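Local coordinates for tetraacyldisaccharide 4'-kinase (Aquifex aeolicus, PDB 4EHX), which transfers the gamma-phosphate of ATP to the 4'-position of a tetraacyldisaccharide 1-phosphate, the step that yields lipid IVA in lipid A biosynthesis, at residues 67-76 / 108-119; 80-88 / 121-132. All blocks are in the same frame, centred on the assembly; numbering follows the deposited sequence. Where two conformers were deposited one is given.

Overall arrangement
The two contacts are neighbours in the P-loop kinase fold, their centres about 8 Å apart, and they illustrate how such a fold is built from a sheet covered by helices. Along the chain their segments alternate: strand 67-71, strand 81-86, strand 112-116, then helix 119-130. Strand 112-116 is paired on one edge with 67-71, in parallel (contact 1), and on the other with 81-86, antiparallel, through probable backbone hydrogen bonds from V84 N to V113 O and from A115 N to L82 O. The helix that follows it covers the sheet (contact 2). The contacts thus form one continuous layer, whose contact 1 side reaches toward the predicted ATP site while contact 2 lies away from it.

Contact 1: residues 67-76 / 108-119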
loop_
_atom_site.group_PDB
_atom_site.type_symbol
_atom_site.label_atom_id
_atom_site.label_comp_id
_atom_site.label_asym_id
_atom_site.label_seq_id
_atom_site.Cartn_x
_atom_site.Cartn_y
_atom_site.Cartn_z
ATOM N N VAL A 67 -4.792 7.819 -14.651
ATOM C CA VAL A 67 -4.728 7.737 -13.182
ATOM C C VAL A 67 -3.400 8.261 -12.648
ATOM O O VAL A 67 -2.331 8.005 -13.221
ATOM C CB VAL A 67 -4.881 6.256 -12.736
ATOM C CG1 VAL A 67 -4.712 6.109 -11.206
ATOM C CG2 VAL A 67 -6.214 5.674 -13.231
ATOM N N CYS A 68 -3.458 8.986 -11.540
ATOM C CA CYS A 68 -2.244 9.396 -10.855
ATOM C C CYS A 68 -2.363 9.059 -9.386
ATOM O O CYS A 68 -3.346 9.422 -8.740
ATOM C CB CYS A 68 -1.991 10.895 -11.036
ATOM S SG CYS A 68 -0.455 11.489 -10.293
ATOM N N ILE A 69 -1.352 8.382 -8.853
ATOM C CA ILE A 69 -1.289 8.116 -7.417
ATOM C C ILE A 69 -0.630 9.299 -6.713
ATOM O O ILE A 69 0.394 9.786 -7.168
ATOM C CB ILE A 69 -0.409 6.884 -7.108
ATOM C CG1 ILE A 69 -0.841 5.674 -7.940
ATOM C CG2 ILE A 69 -0.380 6.606 -5.584
ATOM C CD1 ILE A 69 -2.255 5.256 -7.723
ATOM N N LEU A 70 -1.220 9.759 -5.611
ATOM C CA LEU A 70 -0.587 10.778 -4.786
ATOM C C LEU A 70 -0.108 10.077 -3.538
ATOM O O LEU A 70 -0.920 9.656 -2.701
ATOM C CB LEU A 70 -1.582 11.901 -4.408
ATOM C CG LEU A 70 -2.221 12.653 -5.575
ATOM C CD1 LEU A 70 -3.191 13.749 -5.046
ATOM C CD2 LEU A 70 -1.124 13.286 -6.448
ATOM N N SER A 71 1.209 9.930 -3.444
ATOM C CA SER A 71 1.849 9.223 -2.342
ATOM C C SER A 71 2.577 10.215 -1.421
ATOM O O SER A 71 3.014 11.275 -1.868
ATOM C CB SER A 71 2.827 8.202 -2.930
ATOM O OG SER A 71 3.129 7.172 -2.019
ATOM N N ARG A 72 2.720 9.857 -0.147
ATOM C CA ARG A 72 3.398 10.718 0.827
ATOM C C ARG A 72 4.874 10.851 0.562
ATOM O O ARG A 72 5.418 11.958 0.599
ATOM C CB ARG A 72 3.206 10.197 2.255
ATOM C CG ARG A 72 3.725 11.169 3.318
ATOM C CD ARG A 72 3.415 10.675 4.725
ATOM N NE ARG A 72 3.766 11.668 5.739
ATOM C CZ ARG A 72 3.565 11.510 7.046
ATOM N NH1 ARG A 72 3.912 12.472 7.891
ATOM N NH2 ARG A 72 3.017 10.393 7.510
ATOM N N GLY A 73 5.531 9.720 0.321
ATOM C CA GLY A 73 6.979 9.702 0.222
ATOM C C GLY A 73 7.619 10.217 1.498
ATOM O O GLY A 73 8.368 11.191 1.472
ATOM N N TYR A 74 7.325 9.560 2.615
ATOM C CA TYR A 74 7.784 10.016 3.928
ATOM C C TYR A 74 9.286 10.323 3.963
ATOM O O TYR A 74 9.691 11.456 4.240
ATOM C CB TYR A 74 7.412 8.993 5.009
ATOM C CG TYR A 74 7.729 9.433 6.424
ATOM C CD1 TYR A 74 7.338 10.683 6.889
ATOM C CD2 TYR A 74 8.404 8.590 7.300
ATOM C CE1 TYR A 74 7.623 11.088 8.182
ATOM C CE2 TYR A 74 8.692 8.985 8.596
ATOM C CZ TYR A 74 8.299 10.235 9.032
ATOM O OH TYR A 74 8.583 10.635 10.319
ATOM N N LYS A 75 10.103 9.315 3.676
ATOM C CA LYS A 75 11.555 9.475 3.689
ATOM C C LYS A 75 12.145 9.453 2.284
ATOM O O LYS A 75 12.227 8.398 1.652
ATOM C CB LYS A 75 12.204 8.391 4.553
ATOM C CG LYS A 75 12.006 6.979 4.025
ATOM C CD LYS A 75 12.692 5.953 4.911
ATOM C CE LYS A 75 12.490 4.545 4.377
ATOM N NZ LYS A 75 13.156 3.527 5.233
ATOM N N ARG A 76 12.557 10.625 1.803
ATOM C CA ARG A 76 13.113 10.753 0.457
ATOM C C ARG A 76 14.450 11.496 0.442
ATOM O O ARG A 76 14.814 12.161 1.414
ATOM C CB ARG A 76 12.120 11.467 -0.466
ATOM C CG ARG A 76 10.669 11.224 -0.119
ATOM C CD ARG A 76 9.764 11.366 -1.332
ATOM N NE ARG A 76 9.848 12.682 -1.963
ATOM C CZ ARG A 76 9.054 13.710 -1.669
ATOM N NH1 ARG A 76 8.116 13.591 -0.734
ATOM N NH2 ARG A 76 9.203 14.864 -2.311
ATOM N N LEU A 108 2.726 -0.364 -10.850
ATOM C CA LEU A 108 1.658 0.196 -11.691
ATOM C C LEU A 108 2.158 0.763 -13.025
ATOM O O LEU A 108 2.263 1.982 -13.184
ATOM C CB LEU A 108 0.921 1.316 -10.939
ATOM C CG LEU A 108 0.359 1.041 -9.544
ATOM C CD1 LEU A 108 0.045 2.352 -8.844
ATOM C CD2 LEU A 108 -0.871 0.167 -9.633
ATOM N N PRO A 109 2.436 -0.113 -14.002
ATOM C CA PRO A 109 3.047 0.276 -15.286
ATOM C C PRO A 109 2.273 1.250 -16.206
ATOM O O PRO A 109 2.868 1.718 -17.178
ATOM C CB PRO A 109 3.274 -1.075 -15.997
ATOM C CG PRO A 109 2.369 -2.046 -15.283
ATOM C CD PRO A 109 2.342 -1.578 -13.858
ATOM N N HIS A 110 1.007 1.557 -15.932
ATOM C CA HIS A 110 0.275 2.518 -16.775
ATOM C C HIS A 110 -0.202 3.745 -15.986
ATOM O O HIS A 110 -1.016 4.541 -16.467
ATOM C CB HIS A 110 -0.943 1.853 -17.412
ATOM C CG HIS A 110 -0.626 0.551 -18.075
ATOM N ND1 HIS A 110 0.040 0.476 -19.279
ATOM C CD2 HIS A 110 -0.854 -0.725 -17.687
ATOM C CE1 HIS A 110 0.199 -0.792 -19.611
ATOM N NE2 HIS A 110 -0.334 -1.542 -18.662
ATOM N N VAL A 111 0.319 3.899 -14.786
ATOM C CA VAL A 111 -0.206 4.920 -13.877
ATOM C C VAL A 111 0.890 5.899 -13.466
ATOM O O VAL A 111 2.037 5.498 -13.303
ATOM C CB VAL A 111 -0.793 4.242 -12.627
ATOM C CG1 VAL A 111 -1.250 5.272 -11.636
ATOM C CG2 VAL A 111 -1.954 3.317 -13.025
ATOM N N SER A 112 0.546 7.178 -13.298
ATOM C CA SER A 112 1.511 8.146 -12.786
ATOM C C SER A 112 1.595 8.085 -11.255
ATOM O O SER A 112 0.643 7.694 -10.594
ATOM C CB SER A 112 1.174 9.574 -13.245
ATOM O OG SER A 112 1.235 9.691 -14.662
ATOM N N VAL A 113 2.749 8.458 -10.714
ATOM C CA VAL A 113 2.952 8.502 -9.264
ATOM C C VAL A 113 3.645 9.805 -8.910
ATOM O O VAL A 113 4.668 10.179 -9.503
ATOM C CB VAL A 113 3.807 7.329 -8.758
ATOM C CG1 VAL A 113 4.060 7.456 -7.240
ATOM C CG2 VAL A 113 3.127 6.007 -9.077
ATOM N N VAL A 114 3.069 10.505 -7.949
ATOM C CA VAL A 114 3.639 11.752 -7.463
ATOM C C VAL A 114 3.820 11.642 -5.949
ATOM O O VAL A 114 2.931 11.167 -5.242
ATOM C CB VAL A 114 2.724 12.955 -7.837
ATOM C CG1 VAL A 114 3.113 14.205 -7.047
ATOM C CG2 VAL A 114 2.770 13.197 -9.354
ATOM N N ALA A 115 5.000 12.036 -5.471
ATOM C CA ALA A 115 5.296 12.023 -4.048
ATOM C C ALA A 115 5.261 13.457 -3.526
ATOM O O ALA A 115 5.939 14.343 -4.048
ATOM C CB ALA A 115 6.675 11.388 -3.786
ATOM N N SER A 116 4.460 13.678 -2.497
ATOM C CA SER A 116 4.350 14.993 -1.907
ATOM C C SER A 116 3.691 14.830 -0.548
ATOM O O SER A 116 2.623 14.244 -0.446
ATOM C CB SER A 116 3.481 15.868 -2.816
ATOM O OG SER A 116 3.484 17.210 -2.399
ATOM N N GLU A 117 4.340 15.326 0.501
ATOM C CA GLU A 117 3.738 15.323 1.835
ATOM C C GLU A 117 2.350 15.975 1.798
ATOM O O GLU A 117 1.367 15.453 2.354
ATOM C CB GLU A 117 4.643 16.112 2.784
ATOM C CG GLU A 117 4.232 16.057 4.238
ATOM C CD GLU A 117 4.690 14.781 4.911
ATOM O OE1 GLU A 117 5.653 14.155 4.412
ATOM O OE2 GLU A 117 4.085 14.405 5.937
ATOM N N ASP A 118 2.270 17.132 1.148
ATOM C CA ASP A 118 0.988 17.808 0.966
ATOM C C ASP A 118 0.342 17.248 -0.300
ATOM O O ASP A 118 0.790 17.538 -1.413
ATOM C CB ASP A 118 1.214 19.314 0.817
ATOM C CG ASP A 118 -0.085 20.102 0.867
ATOM O OD1 ASP A 118 -0.792 20.120 -0.144
ATOM O OD2 ASP A 118 -0.394 20.712 1.911
ATOM N N ARG A 119 -0.689 16.428 -0.141
ATOM C CA ARG A 119 -1.267 15.740 -1.301
ATOM C C ARG A 119 -1.890 16.717 -2.301
ATOM O O ARG A 119 -1.784 16.535 -3.517
ATOM C CB ARG A 119 -2.296 14.691 -0.856
ATOM C CG ARG A 119 -1.723 13.286 -0.587
ATOM C CD ARG A 119 -0.701 13.264 0.518
ATOM N NE ARG A 119 -0.706 11.975 1.219
ATOM C CZ ARG A 119 -0.196 11.771 2.428
ATOM N NH1 ARG A 119 0.401 12.771 3.098
ATOM N NH2 ARG A 119 -0.283 10.553 2.960
HETATM O O HOH W 1 -3.399 5.793 -16.168
HETATM O O HOH W 2 -1.344 9.604 0.030
HETATM O O HOH W 3 0.600 9.123 5.414
HETATM O O HOH W 4 6.952 16.716 0.255
#
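R72 and E117 extend side by side beyond strands 67-71 and 112-116, and their charged ends meet in a side-on salt bridge. Both NE and NH1 of R72 donate to the single atom OE2 of E117, NH1 at 2.8 Å on the syn lone pair and NE from above the carboxylate plane. The two flat groups are turned 66° apart, and neither N-H bond is straight. R72 sends CG anti to its own N (chi1 -172°) and stays extended to NE, whereas E117 bends at chi2 to swing its carboxylate back. The R119 guanidinium crosses the base of R72, one face lying over CB, with R119 NH2 3.6 Å from R72 CB. A leucine in place of R72 has no N-H to offer OE2, and the E117 carboxylate would probably be free to turn.

Between the strands, parallel ladder bonds alternate, such as I69 N to S112 O at 2.7 Å. I69 meets L108 tip to tip, CG1 to CD1 at 3.6 Å, on one face of the sheet; on the other, L70 CD2 lies alongside V114 CB. The S71 side chain is about 6 Å from that of K51, predicted to bind ATP. The largely apolar pair thus ends in arginines that can hold an anion, consistent with the sulfonate, probably from the crystallisation liquor, salt-bridged to R119; E117 probably offsets part of their charge.

Contact 2: residues 80-88 / 121-132; sequences GTLIVSEYG and KGGLLALEKLSP
L130 packs against E86 and Y87 where helix 119-130 covers strand 81-86, a helix-on-sheet layer of the P-loop kinase fold. The helix segment crosses the strand at -52°, their axes 8.4 Å apart at closest approach. L130 can be followed outward from the backbone. Its CB lies beside the Y87 ring, 4.2 Å from CE2, and the two side chains slide past each other in opposite directions. CG, set opposite the carbonyl carbon by chi1 of -58°, comes 4.3 Å from I83 CD1. At the tip, L130 CD2 lies 3.7 Å from E86 CG, in the aliphatic part of that side chain, while the other methyl, CD1, turns to the sheet, against S112 and V114, with C68 close by.

Further toward the start of the helix, L125 packs on the same strand. Its CD2 fits between two strand residues, touching I83 CG1 and pressing on T81 CG2 at 3.3 Å, tighter than usual for two carbons. The same T81 methyl packs over G122 CA, while the T81 hydroxyl hydrogen-bonds S116. The I83 and K129 side chains cross at about a right angle, I83 CD1 meeting K129 CB. Near S131, which has positive phi, the L130 carbonyl oxygen takes two donors: R66 and Y87 OH. With that oxygen at its ring edge, Y87 OH donates to L130 O at 2.6 Å from above the carbonyl plane.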
loop_
_atom_site.group_PDB
_atom_site.type_symbol
_atom_site.label_atom_id
_atom_site.label_comp_id
_atom_site.label_asym_id
_atom_site.label_seq_id
_atom_site.Cartn_x
_atom_site.Cartn_y
_atom_site.Cartn_z
ATOM N N GLY A 80 9.566 18.397 -1.174
ATOM C CA GLY A 80 8.634 19.184 -1.958
ATOM C C GLY A 80 7.698 18.253 -2.701
ATOM O O GLY A 80 7.203 17.279 -2.136
ATOM N N THR A 81 7.458 18.545 -3.970
ATOM C CA THR A 81 6.620 17.680 -4.797
ATOM C C THR A 81 7.490 17.081 -5.893
ATOM O O THR A 81 8.308 17.775 -6.485
ATOM C CB THR A 81 5.463 18.467 -5.409
ATOM O OG1 THR A 81 4.700 19.062 -4.358
ATOM C CG2 THR A 81 4.566 17.554 -6.205
ATOM N N LEU A 82 7.327 15.787 -6.147
ATOM C CA LEU A 82 8.210 15.076 -7.061
ATOM C C LEU A 82 7.399 14.126 -7.937
ATOM O O LEU A 82 6.657 13.288 -7.424
ATOM C CB LEU A 82 9.239 14.270 -6.259
ATOM C CG LEU A 82 10.150 13.344 -7.066
ATOM C CD1 LEU A 82 11.037 14.172 -7.977
ATOM C CD2 LEU A 82 10.978 12.469 -6.144
ATOM N N ILE A 83 7.521 14.265 -9.253
ATOM C CA ILE A 83 6.923 13.280 -10.138
ATOM C C ILE A 83 7.840 12.066 -10.161
ATOM O O ILE A 83 8.976 12.141 -10.606
ATOM C CB ILE A 83 6.717 13.817 -11.568
ATOM C CG1 ILE A 83 5.634 14.908 -11.575
ATOM C CG2 ILE A 83 6.347 12.662 -12.522
ATOM C CD1 ILE A 83 5.510 15.658 -12.915
ATOM N N VAL A 84 7.348 10.956 -9.635
ATOM C CA VAL A 84 8.124 9.723 -9.551
ATOM C C VAL A 84 7.987 8.922 -10.844
ATOM O O VAL A 84 8.956 8.352 -11.358
ATOM C CB VAL A 84 7.606 8.876 -8.379
ATOM C CG1 VAL A 84 8.289 7.501 -8.356
ATOM C CG2 VAL A 84 7.817 9.625 -7.069
ATOM N N SER A 85 6.775 8.895 -11.386
ATOM C CA SER A 85 6.554 8.133 -12.605
ATOM C C SER A 85 5.535 8.833 -13.476
ATOM O O SER A 85 4.551 9.356 -12.973
ATOM C CB SER A 85 6.033 6.742 -12.250
ATOM O OG SER A 85 5.677 6.031 -13.420
ATOM N N GLU A 86 5.756 8.804 -14.787
ATOM C CA GLU A 86 4.798 9.353 -15.727
ATOM C C GLU A 86 4.152 8.208 -16.496
ATOM O O GLU A 86 4.753 7.637 -17.415
ATOM C CB GLU A 86 5.483 10.336 -16.680
ATOM C CG GLU A 86 4.586 10.826 -17.809
ATOM C CD GLU A 86 5.309 11.763 -18.761
ATOM O OE1 GLU A 86 6.474 11.464 -19.119
ATOM O OE2 GLU A 86 4.715 12.795 -19.150
ATOM N N TYR A 87 2.938 7.856 -16.091
ATOM C CA TYR A 87 2.202 6.749 -16.696
ATOM C C TYR A 87 3.046 5.489 -16.893
ATOM O O TYR A 87 3.085 4.916 -17.978
ATOM C CB TYR A 87 1.530 7.215 -17.994
ATOM C CG TYR A 87 0.549 8.314 -17.666
ATOM C CD1 TYR A 87 -0.610 8.026 -16.949
ATOM C CD2 TYR A 87 0.821 9.644 -17.980
ATOM C CE1 TYR A 87 -1.503 9.023 -16.587
ATOM C CE2 TYR A 87 -0.069 10.657 -17.619
ATOM C CZ TYR A 87 -1.231 10.330 -16.934
ATOM O OH TYR A 87 -2.123 11.313 -16.581
ATOM N N GLY A 88 3.718 5.066 -15.826
ATOM C CA GLY A 88 4.452 3.819 -15.848
ATOM C C GLY A 88 5.940 4.028 -15.986
ATOM O O GLY A 88 6.717 3.171 -15.578
ATOM N N LYS A 121 -0.943 19.827 -3.079
ATOM C CA LYS A 121 0.127 20.371 -3.924
ATOM C C LYS A 121 0.630 19.341 -4.930
ATOM O O LYS A 121 0.984 19.691 -6.049
ATOM C CB LYS A 121 1.302 20.884 -3.084
ATOM C CG LYS A 121 0.978 22.122 -2.271
ATOM C CD LYS A 121 2.168 22.541 -1.406
ATOM C CE LYS A 121 1.927 23.896 -0.761
ATOM N NZ LYS A 121 0.532 24.029 -0.256
ATOM N N GLY A 122 0.680 18.076 -4.524
ATOM C CA GLY A 122 1.070 17.006 -5.431
ATOM C C GLY A 122 0.049 16.928 -6.557
ATOM O O GLY A 122 0.405 16.785 -7.728
ATOM N N GLY A 123 -1.224 17.042 -6.199
ATOM C CA GLY A 123 -2.297 17.053 -7.180
ATOM C C GLY A 123 -2.177 18.209 -8.162
ATOM O O GLY A 123 -2.405 18.038 -9.351
ATOM N N LEU A 124 -1.829 19.400 -7.679
ATOM C CA LEU A 124 -1.680 20.541 -8.581
ATOM C C LEU A 124 -0.557 20.326 -9.587
ATOM O O LEU A 124 -0.700 20.644 -10.763
ATOM C CB LEU A 124 -1.422 21.848 -7.810
ATOM C CG LEU A 124 -2.582 22.409 -6.986
ATOM C CD1 LEU A 124 -2.241 23.813 -6.479
ATOM C CD2 LEU A 124 -3.861 22.429 -7.801
ATOM N N LEU A 125 0.574 19.808 -9.123
ATOM C CA LEU A 125 1.692 19.569 -10.034
ATOM C C LEU A 125 1.290 18.537 -11.083
ATOM O O LEU A 125 1.614 18.672 -12.261
ATOM C CB LEU A 125 2.928 19.083 -9.275
ATOM C CG LEU A 125 4.096 18.674 -10.182
ATOM C CD1 LEU A 125 4.685 19.892 -10.897
ATOM C CD2 LEU A 125 5.175 17.940 -9.396
ATOM N N ALA A 126 0.591 17.496 -10.644
ATOM C CA ALA A 126 0.141 16.465 -11.566
ATOM C C ALA A 126 -0.808 17.058 -12.608
ATOM O O ALA A 126 -0.703 16.760 -13.794
ATOM C CB ALA A 126 -0.539 15.319 -10.801
ATOM N N LEU A 127 -1.744 17.894 -12.169
ATOM C CA LEU A 127 -2.683 18.473 -13.118
ATOM C C LEU A 127 -1.945 19.277 -14.180
ATOM O O LEU A 127 -2.289 19.230 -15.355
ATOM C CB LEU A 127 -3.733 19.332 -12.409
ATOM C CG LEU A 127 -4.763 18.488 -11.647
ATOM C CD1 LEU A 127 -5.512 19.330 -10.626
ATOM C CD2 LEU A 127 -5.724 17.782 -12.614
ATOM N N GLU A 128 -0.905 19.984 -13.758
ATOM C CA GLU A 128 -0.122 20.813 -14.661
ATOM C C GLU A 128 0.684 19.979 -15.658
ATOM O O GLU A 128 0.701 20.274 -16.850
ATOM C CB GLU A 128 0.807 21.713 -13.842
ATOM C CG GLU A 128 1.728 22.598 -14.660
ATOM C CD GLU A 128 2.597 23.477 -13.779
ATOM O OE1 GLU A 128 2.562 23.300 -12.541
ATOM O OE2 GLU A 128 3.309 24.345 -14.323
ATOM N N LYS A 129 1.336 18.927 -15.173
ATOM C CA LYS A 129 2.308 18.193 -15.985
ATOM C C LYS A 129 1.787 16.889 -16.587
ATOM O O LYS A 129 2.324 16.415 -17.582
ATOM C CB LYS A 129 3.561 17.874 -15.157
ATOM C CG LYS A 129 4.242 19.077 -14.522
ATOM C CD LYS A 129 4.778 20.037 -15.567
ATOM C CE LYS A 129 5.548 21.177 -14.915
ATOM N NZ LYS A 129 5.943 22.218 -15.914
ATOM N N LEU A 130 0.768 16.292 -15.978
ATOM C CA LEU A 130 0.368 14.934 -16.354
ATOM C C LEU A 130 -1.089 14.812 -16.831
ATOM O O LEU A 130 -1.508 13.745 -17.285
ATOM C CB LEU A 130 0.585 13.989 -15.169
ATOM C CG LEU A 130 1.993 13.876 -14.564
ATOM C CD1 LEU A 130 1.968 13.194 -13.196
ATOM C CD2 LEU A 130 2.944 13.152 -15.512
ATOM N N SER A 131 -1.845 15.900 -16.704
ATOM C CA SER A 131 -3.303 15.920 -16.923
ATOM C C SER A 131 -4.108 14.645 -16.592
ATOM O O SER A 131 -4.827 14.114 -17.432
ATOM C CB SER A 131 -3.632 16.404 -18.338
ATOM O OG SER A 131 -3.006 15.586 -19.305
ATOM N N PRO A 132 -4.001 14.165 -15.350
ATOM C CA PRO A 132 -4.777 13.000 -14.916
ATOM C C PRO A 132 -6.291 13.236 -14.898
ATOM O O PRO A 132 -6.753 14.370 -14.795
ATOM C CB PRO A 132 -4.254 12.745 -13.498
ATOM C CG PRO A 132 -3.878 14.099 -13.011
ATOM C CD PRO A 132 -3.365 14.854 -14.206
HETATM O O HOH W 5 2.061 13.534 -19.218
#